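Local coordinates for protein acyl-CoA dehydrogenase (Geobacillus kaustophilus, PDB 2PG0) that probably catalyses the FAD-dependent alpha-beta dehydrogenation of acyl chains carried as thioesters, at residues 183-191 with 230-241; 56-66 with 108-119. All blocks are in the same frame, centred on the assembly; numbering follows the deposited sequence.

Overall arrangement
Both contacts are partly buried, each with an apolar centre and a wet margin, but they join different parts of the acyl-CoA dehydrogenase fold. Contact 1 ties an inner strand of the middle beta domain to the segment that leads into the C-terminal helical domain, and backbone amides and carbonyls carry much of it. Contact 2 lies within the N-terminal helical domain, where a loop rests on helix 108-120 through side-chain packing and bridging waters. The centres of contacts 1 and 2 are about 22 Å apart. They still touch: Gln110 NE2 probably donates to Leu230 O (2.9 Å), and Trp114 packs on Val191. In contact 1 the Leu241 side chain is about 8 Å from the FAD.

Contact 1. Residues 183-191 with 230-241; sequences PHRGISLLV and LLGEEGKGFYYL
Leu189 reaches from strand 187-193 into the first turn of helix 237-273. Its CB faces Leu231 CB at 4.2 Å and CG lies against Gly237 CA. The branch then divides: CD1 touches Tyr240 CB (3.9 Å) and comes to the edge of that ring, while CD2 meets Leu241 CD2 at 4.0 Å. With CG beside its own backbone N (chi1 -58°), the fork is aimed at the helix. Gly237 lets the two backbones come close, since a CB there would clash with Ser188 CA and Ile187 O. Its N-H instead donates to Ile187 O (2.9 Å), from above the carbonyl plane. Ser188 OG accepts an almost straight bond from Gly235 N (3.0 Å, 167°) in the Glu233-Lys236 type II turn, and is also bonded to Thr176. Farther along the strand, Leu231 N donates to Leu189 O. At the other end His184 CB sits over one face of the Phe238 ring, 3.8 Å from its centroid. The imidazole presents its edge to the face of Tyr239 in an offset edge-to-face pair, and NE2 gives Tyr239 OH a weak bond of 3.3 Å. Two waters bridge the segments: one links His184 O, Gly235 O and Phe238 N, the other Leu189 N, Leu231 O and Glu233 O. The Leu241 side chain lies about 4 Å from those of FAD-binding Ile127 and Met129. Backbone, water and Ser188 hydroxyl bonds thus bind several polar groups around a leucine-rich centre, fixing the start of the long C-terminal-domain helix against the beta domain.

Contact 2. Residues 56-66 with 108-119; sequences LCPWVDEKYGG and EEQKQKWLPKCV
Tyr64 lies along helix 108-119, with Leu115 CD1 over one ring face, 4.2 Å from the centroid, and Lys63 CG over the opposite face. Its CE1 approaches Gln112 OE1, its CB packs on Pro116 CG, and its hydroxyl lies beside Lys111 CB (3.6 Å). CG stands beside the backbone N (chi1 -53°), laying the ring along the helix. The hydroxyl donates to a water, 2.7 Å from OH, that donates to Glu108 O and OE1. Replacing Tyr64 by alanine is likely to strip the cover from Leu115 CD1 and leave the water without its phenol donor. The Tyr64 carbonyl turns to the kinked turn of the helix, taking a CA-H...O contact from Pro116 CA (3.2 Å) and a water shared with Pro116 O. Farther on, Val119 CG2 fits against Val60 CG1 (3.8 Å) and Cys57 CB, while Leu56 CB reaches Val119 O.

In the second shell, Lys111 NZ forms a salt bridge with Glu108 OE2 (2.9 Å), steadying the carboxylate that meets the water. Asp61 OD2 accepts from Lys63 N in an Asx turn, and Asp61 O takes Tyr64 N and Gly66 N from opposite faces. Asn68 holds Asp61 OD1, while Asn95 and His94 of helix 89-105 bind Cys57 N and Cys118 O. Polar bonds within it and from Asn68 and Asn95 thus shape the loop, which meets the helix mainly through packing and water.

Contact 1. Residues 183-191 with 230-241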
loop_
_atom_site.group_PDB
_atom_site.type_symbol
_atom_site.label_atom_id
_atom_site.label_comp_id
_atom_site.label_asym_id
_atom_site.label_seq_id
_atom_site.Cartn_x
_atom_site.Cartn_y
_atom_site.Cartn_z
ATOM N N PRO A 183 -23.835 30.429 8.037
ATOM C CA PRO A 183 -23.643 30.165 9.467
ATOM C C PRO A 183 -22.299 30.642 10.030
ATOM O O PRO A 183 -22.253 31.130 11.164
ATOM C CB PRO A 183 -23.747 28.640 9.558
ATOM C CG PRO A 183 -24.628 28.262 8.421
ATOM C CD PRO A 183 -24.307 29.227 7.321
ATOM N N HIS A 184 -21.229 30.521 9.244
ATOM C CA HIS A 184 -19.881 30.876 9.711
ATOM C C HIS A 184 -19.703 32.368 10.022
ATOM O O HIS A 184 -18.808 32.741 10.783
ATOM C CB HIS A 184 -18.793 30.369 8.746
ATOM C CG HIS A 184 -18.663 31.173 7.488
ATOM N ND1 HIS A 184 -19.161 30.972 6.245
ATOM C CD2 HIS A 184 -17.921 32.334 7.420
ATOM C CE1 HIS A 184 -18.725 32.012 5.460
ATOM N NE2 HIS A 184 -17.977 32.818 6.192
ATOM N N ARG A 185 -20.561 33.209 9.445
ATOM C CA ARG A 185 -20.517 34.655 9.692
ATOM C C ARG A 185 -21.082 35.037 11.058
ATOM O O ARG A 185 -21.045 36.208 11.448
ATOM C CB ARG A 185 -21.253 35.424 8.590
ATOM C CG ARG A 185 -20.476 35.559 7.292
ATOM C CD ARG A 185 -21.129 36.599 6.384
ATOM N NE ARG A 185 -20.587 36.568 5.023
ATOM C CZ ARG A 185 -21.078 37.265 3.997
ATOM N NH1 ARG A 185 -22.132 38.060 4.161
ATOM N NH2 ARG A 185 -20.511 37.166 2.801
ATOM N N GLY A 186 -21.604 34.050 11.778
ATOM C CA GLY A 186 -22.103 34.265 13.131
ATOM C C GLY A 186 -21.128 33.847 14.218
ATOM O O GLY A 186 -21.477 33.857 15.397
ATOM N N ILE A 187 -19.909 33.483 13.819
ATOM C CA ILE A 187 -18.893 32.993 14.756
ATOM C C ILE A 187 -17.946 34.105 15.221
ATOM O O ILE A 187 -17.494 34.933 14.428
ATOM C CB ILE A 187 -18.074 31.805 14.174
ATOM C CG1 ILE A 187 -18.988 30.621 13.846
ATOM C CG2 ILE A 187 -16.978 31.364 15.151
ATOM C CD1 ILE A 187 -18.298 29.489 13.069
ATOM N N SER A 188 -17.657 34.096 16.520
ATOM C CA SER A 188 -16.744 35.042 17.140
ATOM C C SER A 188 -15.792 34.309 18.064
ATOM O O SER A 188 -16.093 33.205 18.521
ATOM C CB SER A 188 -17.528 36.072 17.948
ATOM O OG SER A 188 -18.383 36.824 17.106
ATOM N N LEU A 189 -14.648 34.925 18.339
ATOM C CA LEU A 189 -13.712 34.392 19.325
ATOM C C LEU A 189 -13.821 35.181 20.623
ATOM O O LEU A 189 -13.758 36.405 20.622
ATOM C CB LEU A 189 -12.273 34.384 18.792
ATOM C CG LEU A 189 -12.024 33.592 17.500
ATOM C CD1 LEU A 189 -10.540 33.574 17.153
ATOM C CD2 LEU A 189 -12.589 32.168 17.581
ATOM N N LEU A 190 -14.005 34.463 21.722
ATOM C CA LEU A 190 -14.178 35.071 23.030
ATOM C C LEU A 190 -13.212 34.421 24.022
ATOM O O LEU A 190 -13.175 33.198 24.151
ATOM C CB LEU A 190 -15.636 34.900 23.474
ATOM C CG LEU A 190 -16.165 35.519 24.768
ATOM C CD1 LEU A 190 -16.073 37.042 24.745
ATOM C CD2 LEU A 190 -17.602 35.084 24.978
ATOM N N VAL A 191 -12.416 35.240 24.705
ATOM C CA VAL A 191 -11.478 34.723 25.705
ATOM C C VAL A 191 -12.209 34.453 27.021
ATOM O O VAL A 191 -12.830 35.357 27.595
ATOM C CB VAL A 191 -10.281 35.693 25.930
ATOM C CG1 VAL A 191 -9.371 35.186 27.046
ATOM C CG2 VAL A 191 -9.502 35.891 24.637
ATOM N N LEU A 230 -13.964 39.846 24.156
ATOM C CA LEU A 230 -14.094 39.596 22.725
ATOM C C LEU A 230 -12.752 39.812 22.040
ATOM O O LEU A 230 -12.112 40.852 22.209
ATOM C CB LEU A 230 -15.168 40.492 22.089
ATOM C CG LEU A 230 -15.336 40.363 20.566
ATOM C CD1 LEU A 230 -15.911 38.995 20.177
ATOM C CD2 LEU A 230 -16.197 41.487 20.001
ATOM N N LEU A 231 -12.325 38.808 21.283
ATOM C CA LEU A 231 -11.081 38.888 20.534
ATOM C C LEU A 231 -11.392 39.217 19.078
ATOM O O LEU A 231 -11.987 38.402 18.361
ATOM C CB LEU A 231 -10.302 37.569 20.654
ATOM C CG LEU A 231 -8.815 37.515 20.301
ATOM C CD1 LEU A 231 -7.991 38.483 21.147
ATOM C CD2 LEU A 231 -8.311 36.088 20.480
ATOM N N GLY A 232 -10.998 40.416 18.656
ATOM C CA GLY A 232 -11.241 40.890 17.293
ATOM C C GLY A 232 -12.656 41.405 17.094
ATOM O O GLY A 232 -13.250 41.990 18.004
ATOM N N GLU A 233 -13.197 41.178 15.900
ATOM C CA GLU A 233 -14.524 41.678 15.543
ATOM C C GLU A 233 -15.570 40.569 15.597
ATOM O O GLU A 233 -15.279 39.412 15.272
ATOM C CB GLU A 233 -14.501 42.341 14.156
ATOM C CG GLU A 233 -13.442 43.445 14.009
ATOM C CD GLU A 233 -13.498 44.180 12.672
ATOM O OE1 GLU A 233 -13.291 43.545 11.614
ATOM O OE2 GLU A 233 -13.729 45.410 12.685
ATOM N N GLU A 234 -16.781 40.925 16.028
ATOM C CA GLU A 234 -17.913 40.001 16.024
ATOM C C GLU A 234 -18.182 39.489 14.610
ATOM O O GLU A 234 -18.163 40.260 13.653
ATOM C CB GLU A 234 -19.170 40.682 16.568
ATOM C CG GLU A 234 -19.303 40.667 18.086
ATOM C CD GLU A 234 -20.726 40.947 18.554
ATOM O OE1 GLU A 234 -21.462 41.682 17.857
ATOM O OE2 GLU A 234 -21.116 40.427 19.620
ATOM N N GLY A 235 -18.415 38.187 14.483
ATOM C CA GLY A 235 -18.714 37.585 13.182
ATOM C C GLY A 235 -17.532 37.380 12.244
ATOM O O GLY A 235 -17.715 36.949 11.098
ATOM N N LYS A 236 -16.322 37.681 12.719
ATOM C CA LYS A 236 -15.106 37.449 11.929
ATOM C C LYS A 236 -14.277 36.288 12.483
ATOM O O LYS A 236 -13.188 36.000 11.977
ATOM C CB LYS A 236 -14.242 38.715 11.843
ATOM C CG LYS A 236 -14.960 39.966 11.326
ATOM C CD LYS A 236 -15.374 39.843 9.868
ATOM C CE LYS A 236 -16.060 41.116 9.383
ATOM N NZ LYS A 236 -16.604 40.939 8.000
ATOM N N GLY A 237 -14.805 35.628 13.514
ATOM C CA GLY A 237 -14.104 34.536 14.192
ATOM C C GLY A 237 -13.619 33.430 13.272
ATOM O O GLY A 237 -12.507 32.921 13.441
ATOM N N PHE A 238 -14.447 33.065 12.291
ATOM C CA PHE A 238 -14.108 32.003 11.335
ATOM C C PHE A 238 -12.879 32.365 10.508
ATOM O O PHE A 238 -12.047 31.499 10.212
ATOM C CB PHE A 238 -15.298 31.698 10.414
ATOM C CG PHE A 238 -15.236 30.340 9.750
ATOM C CD1 PHE A 238 -15.533 29.181 10.470
ATOM C CD2 PHE A 238 -14.905 30.226 8.399
ATOM C CE1 PHE A 238 -15.491 27.926 9.855
ATOM C CE2 PHE A 238 -14.855 28.981 7.776
ATOM C CZ PHE A 238 -15.151 27.828 8.501
ATOM N N TYR A 239 -12.768 33.644 10.151
ATOM C CA TYR A 239 -11.640 34.148 9.371
ATOM C C TYR A 239 -10.323 34.091 10.139
ATOM O O TYR A 239 -9.297 33.730 9.569
ATOM C CB TYR A 239 -11.910 35.570 8.862
ATOM C CG TYR A 239 -13.150 35.649 7.996
ATOM C CD1 TYR A 239 -13.157 35.117 6.705
ATOM C CD2 TYR A 239 -14.323 36.226 8.480
ATOM C CE1 TYR A 239 -14.301 35.168 5.908
ATOM C CE2 TYR A 239 -15.477 36.284 7.688
ATOM C CZ TYR A 239 -15.453 35.754 6.406
ATOM O OH TYR A 239 -16.583 35.802 5.620
ATOM N N TYR A 240 -10.358 34.440 11.423
ATOM C CA TYR A 240 -9.174 34.329 12.276
ATOM C C TYR A 240 -8.702 32.881 12.367
ATOM O O TYR A 240 -7.507 32.604 12.260
ATOM C CB TYR A 240 -9.450 34.874 13.684
ATOM C CG TYR A 240 -9.988 36.291 13.722
ATOM C CD1 TYR A 240 -9.481 37.282 12.875
ATOM C CD2 TYR A 240 -10.992 36.644 14.617
ATOM C CE1 TYR A 240 -9.974 38.581 12.914
ATOM C CE2 TYR A 240 -11.494 37.940 14.662
ATOM C CZ TYR A 240 -10.981 38.901 13.810
ATOM O OH TYR A 240 -11.478 40.181 13.857
ATOM N N LEU A 241 -9.650 31.970 12.570
ATOM C CA LEU A 241 -9.360 30.539 12.653
ATOM C C LEU A 241 -8.714 30.002 11.378
ATOM O O LEU A 241 -7.673 29.343 11.440
ATOM C CB LEU A 241 -10.624 29.740 12.999
ATOM C CG LEU A 241 -11.282 30.006 14.361
ATOM C CD1 LEU A 241 -12.641 29.325 14.441
ATOM C CD2 LEU A 241 -10.395 29.568 15.531
HETATM O O HOH W 1 -16.588 34.442 11.035
HETATM O O HOH W 2 -14.236 37.304 17.066
#

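Contact 2. Residues 56-66 with 108-119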
loop_
_atom_site.group_PDB
_atom_site.type_symbol
_atom_site.label_atom_id
_atom_site.label_comp_id
_atom_site.label_asym_id
_atom_site.label_seq_id
_atom_site.Cartn_x
_atom_site.Cartn_y
_atom_site.Cartn_z
ATOM N N LEU A 56 8.887 29.843 26.893
ATOM C CA LEU A 56 7.477 30.075 26.555
ATOM C C LEU A 56 7.312 31.368 25.777
ATOM O O LEU A 56 7.889 32.396 26.139
ATOM C CB LEU A 56 6.585 30.103 27.804
ATOM C CG LEU A 56 6.525 28.875 28.709
ATOM C CD1 LEU A 56 5.483 29.092 29.784
ATOM C CD2 LEU A 56 6.237 27.593 27.918
ATOM N N CYS A 57 6.526 31.301 24.702
ATOM C CA CYS A 57 6.242 32.455 23.842
ATOM C C CYS A 57 7.470 33.331 23.546
ATOM O O CYS A 57 7.405 34.550 23.704
ATOM C CB CYS A 57 5.130 33.307 24.459
ATOM S SG CYS A 57 3.623 32.401 24.798
ATOM N N PRO A 58 8.580 32.722 23.088
ATOM C CA PRO A 58 9.815 33.507 22.948
ATOM C C PRO A 58 9.733 34.574 21.845
ATOM O O PRO A 58 10.524 35.525 21.835
ATOM C CB PRO A 58 10.865 32.444 22.615
ATOM C CG PRO A 58 10.101 31.360 21.954
ATOM C CD PRO A 58 8.769 31.324 22.653
ATOM N N TRP A 59 8.763 34.416 20.941
ATOM C CA TRP A 59 8.536 35.343 19.825
ATOM C C TRP A 59 7.873 36.650 20.266
ATOM O O TRP A 59 7.859 37.629 19.514
ATOM C CB TRP A 59 7.665 34.669 18.751
ATOM C CG TRP A 59 6.397 34.103 19.325
ATOM C CD1 TRP A 59 6.191 32.822 19.742
ATOM C CD2 TRP A 59 5.172 34.808 19.575
ATOM N NE1 TRP A 59 4.917 32.680 20.232
ATOM C CE2 TRP A 59 4.267 33.880 20.137
ATOM C CE3 TRP A 59 4.746 36.132 19.369
ATOM C CZ2 TRP A 59 2.964 34.231 20.505
ATOM C CZ3 TRP A 59 3.445 36.477 19.730
ATOM C CH2 TRP A 59 2.571 35.529 20.290
ATOM N N VAL A 60 7.294 36.647 21.468
ATOM C CA VAL A 60 6.613 37.821 22.021
ATOM C C VAL A 60 7.610 38.988 22.160
ATOM O O VAL A 60 8.798 38.774 22.415
ATOM C CB VAL A 60 5.915 37.477 23.373
ATOM C CG1 VAL A 60 5.552 38.729 24.166
ATOM C CG2 VAL A 60 4.659 36.622 23.130
ATOM N N ASP A 61 7.123 40.210 21.955
ATOM C CA ASP A 61 7.981 41.396 22.003
ATOM C C ASP A 61 8.602 41.579 23.384
ATOM O O ASP A 61 7.994 41.217 24.393
ATOM C CB ASP A 61 7.198 42.654 21.615
ATOM C CG ASP A 61 8.109 43.830 21.307
ATOM O OD1 ASP A 61 8.676 43.868 20.191
ATOM O OD2 ASP A 61 8.269 44.707 22.187
ATOM N N GLU A 62 9.806 42.149 23.415
ATOM C CA GLU A 62 10.530 42.404 24.665
ATOM C C GLU A 62 9.737 43.235 25.678
ATOM O O GLU A 62 9.908 43.068 26.890
ATOM C CB GLU A 62 11.907 43.039 24.391
ATOM C CG GLU A 62 11.874 44.347 23.591
ATOM C CD GLU A 62 13.266 44.897 23.263
ATOM O OE1 GLU A 62 14.272 44.401 23.820
ATOM O OE2 GLU A 62 13.351 45.833 22.439
ATOM N N LYS A 63 8.855 44.103 25.185
ATOM C CA LYS A 63 8.066 44.974 26.058
ATOM C C LYS A 63 7.027 44.234 26.912
ATOM O O LYS A 63 6.548 44.777 27.907
ATOM C CB LYS A 63 7.434 46.127 25.273
ATOM C CG LYS A 63 6.194 45.784 24.480
ATOM C CD LYS A 63 5.718 47.012 23.718
ATOM C CE LYS A 63 4.426 46.746 22.979
ATOM N NZ LYS A 63 4.069 47.892 22.094
ATOM N N TYR A 64 6.695 42.999 26.527
ATOM C CA TYR A 64 5.845 42.134 27.351
ATOM C C TYR A 64 6.663 41.078 28.090
ATOM O O TYR A 64 6.109 40.255 28.826
ATOM C CB TYR A 64 4.771 41.447 26.505
ATOM C CG TYR A 64 3.933 42.376 25.660
ATOM C CD1 TYR A 64 2.988 43.226 26.241
ATOM C CD2 TYR A 64 4.068 42.388 24.275
ATOM C CE1 TYR A 64 2.212 44.076 25.454
ATOM C CE2 TYR A 64 3.300 43.230 23.488
ATOM C CZ TYR A 64 2.375 44.066 24.082
ATOM O OH TYR A 64 1.618 44.893 23.291
ATOM N N GLY A 65 7.977 41.099 27.889
ATOM C CA GLY A 65 8.878 40.183 28.585
ATOM C C GLY A 65 9.421 39.074 27.706
ATOM O O GLY A 65 10.161 38.210 28.175
ATOM N N GLY A 66 9.060 39.105 26.425
ATOM C CA GLY A 66 9.513 38.104 25.472
ATOM C C GLY A 66 10.907 38.355 24.934
ATOM O O GLY A 66 11.645 39.218 25.441
ATOM N N GLU A 108 -4.334 46.639 22.421
ATOM C CA GLU A 108 -3.173 46.938 23.265
ATOM C C GLU A 108 -3.440 46.581 24.728
ATOM O O GLU A 108 -2.584 46.000 25.394
ATOM C CB GLU A 108 -2.763 48.407 23.132
ATOM C CG GLU A 108 -2.361 48.818 21.716
ATOM C CD GLU A 108 -1.268 47.938 21.120
ATOM O OE1 GLU A 108 -0.238 47.700 21.795
ATOM O OE2 GLU A 108 -1.440 47.490 19.963
ATOM N N GLU A 109 -4.638 46.914 25.209
ATOM C CA GLU A 109 -5.058 46.600 26.572
ATOM C C GLU A 109 -5.045 45.086 26.826
ATOM O O GLU A 109 -4.540 44.629 27.847
ATOM C CB GLU A 109 -6.450 47.183 26.858
ATOM C CG GLU A 109 -6.514 48.727 26.910
ATOM C CD GLU A 109 -6.300 49.416 25.550
ATOM O OE1 GLU A 109 -6.683 48.847 24.497
ATOM O OE2 GLU A 109 -5.747 50.544 25.542
ATOM N N GLN A 110 -5.582 44.319 25.878
ATOM C CA GLN A 110 -5.636 42.855 25.999
ATOM C C GLN A 110 -4.247 42.226 25.983
ATOM O O GLN A 110 -3.960 41.331 26.776
ATOM C CB GLN A 110 -6.501 42.250 24.890
ATOM C CG GLN A 110 -7.996 42.385 25.147
ATOM C CD GLN A 110 -8.839 41.977 23.952
ATOM O OE1 GLN A 110 -8.384 42.025 22.808
ATOM N NE2 GLN A 110 -10.082 41.582 24.215
ATOM N N LYS A 111 -3.393 42.708 25.086
ATOM C CA LYS A 111 -2.019 42.219 24.978
ATOM C C LYS A 111 -1.241 42.512 26.260
ATOM O O LYS A 111 -0.552 41.640 26.795
ATOM C CB LYS A 111 -1.327 42.820 23.751
ATOM C CG LYS A 111 -1.931 42.356 22.425
ATOM C CD LYS A 111 -1.134 42.812 21.211
ATOM C CE LYS A 111 -1.387 44.285 20.877
ATOM N NZ LYS A 111 -0.924 44.649 19.499
ATOM N N GLN A 112 -1.390 43.735 26.769
ATOM C CA GLN A 112 -0.744 44.146 28.012
ATOM C C GLN A 112 -1.214 43.295 29.193
ATOM O O GLN A 112 -0.413 42.906 30.037
ATOM C CB GLN A 112 -1.002 45.637 28.277
ATOM C CG GLN A 112 -0.211 46.220 29.441
ATOM C CD GLN A 112 1.290 46.048 29.275
ATOM O OE1 GLN A 112 1.873 46.491 28.287
ATOM N NE2 GLN A 112 1.920 45.403 30.247
ATOM N N LYS A 113 -2.511 42.999 29.229
ATOM C CA LYS A 113 -3.105 42.213 30.307
ATOM C C LYS A 113 -2.689 40.741 30.289
ATOM O O LYS A 113 -2.516 40.135 31.348
ATOM C CB LYS A 113 -4.635 42.318 30.268
ATOM C CG LYS A 113 -5.321 41.693 31.474
ATOM C CD LYS A 113 -6.702 42.277 31.707
ATOM C CE LYS A 113 -7.782 41.412 31.107
ATOM N NZ LYS A 113 -9.067 41.623 31.837
ATOM N N TRP A 114 -2.533 40.170 29.094
ATOM C CA TRP A 114 -2.372 38.715 28.972
ATOM C C TRP A 114 -0.983 38.208 28.581
ATOM O O TRP A 114 -0.503 37.222 29.153
ATOM C CB TRP A 114 -3.444 38.128 28.042
ATOM C CG TRP A 114 -4.834 38.208 28.606
ATOM C CD1 TRP A 114 -5.205 38.030 29.910
ATOM C CD2 TRP A 114 -6.042 38.460 27.876
ATOM N NE1 TRP A 114 -6.564 38.172 30.038
ATOM C CE2 TRP A 114 -7.104 38.437 28.807
ATOM C CE3 TRP A 114 -6.327 38.712 26.527
ATOM C CZ2 TRP A 114 -8.440 38.652 28.432
ATOM C CZ3 TRP A 114 -7.656 38.925 26.152
ATOM C CH2 TRP A 114 -8.692 38.896 27.106
ATOM N N LEU A 115 -0.344 38.864 27.621
ATOM C CA LEU A 115 0.930 38.366 27.087
ATOM C C LEU A 115 2.082 38.189 28.091
ATOM O O LEU A 115 2.763 37.167 28.051
ATOM C CB LEU A 115 1.381 39.153 25.854
ATOM C CG LEU A 115 0.519 38.981 24.599
ATOM C CD1 LEU A 115 1.105 39.802 23.473
ATOM C CD2 LEU A 115 0.386 37.506 24.188
ATOM N N PRO A 116 2.308 39.170 28.996
ATOM C CA PRO A 116 3.386 38.943 29.970
ATOM C C PRO A 116 3.262 37.634 30.760
ATOM O O PRO A 116 4.262 36.933 30.942
ATOM C CB PRO A 116 3.284 40.164 30.896
ATOM C CG PRO A 116 2.731 41.234 30.008
ATOM C CD PRO A 116 1.690 40.496 29.190
ATOM N N LYS A 117 2.054 37.294 31.198
ATOM C CA LYS A 117 1.854 36.064 31.963
ATOM C C LYS A 117 1.898 34.790 31.102
ATOM O O LYS A 117 2.212 33.708 31.601
ATOM C CB LYS A 117 0.580 36.144 32.797
ATOM C CG LYS A 117 0.725 37.010 34.044
ATOM C CD LYS A 117 -0.609 37.159 34.744
ATOM C CE LYS A 117 -0.579 38.305 35.744
ATOM N NZ LYS A 117 -1.915 38.477 36.389
ATOM N N CYS A 118 1.596 34.925 29.814
ATOM C CA CYS A 118 1.786 33.817 28.871
ATOM C C CYS A 118 3.271 33.496 28.692
ATOM O O CYS A 118 3.633 32.335 28.528
ATOM C CB CYS A 118 1.139 34.113 27.514
ATOM S SG CYS A 118 -0.673 34.183 27.557
ATOM N N VAL A 119 4.122 34.525 28.736
ATOM C CA VAL A 119 5.572 34.336 28.639
ATOM C C VAL A 119 6.150 33.648 29.883
ATOM O O VAL A 119 7.037 32.806 29.777
ATOM C CB VAL A 119 6.315 35.675 28.357
ATOM C CG1 VAL A 119 7.832 35.479 28.397
ATOM C CG2 VAL A 119 5.903 36.240 26.999
HETATM O O HOH W 3 9.407 32.180 28.678
HETATM O O HOH W 4 6.623 38.446 31.012
HETATM O O HOH W 5 0.091 46.856 24.293
#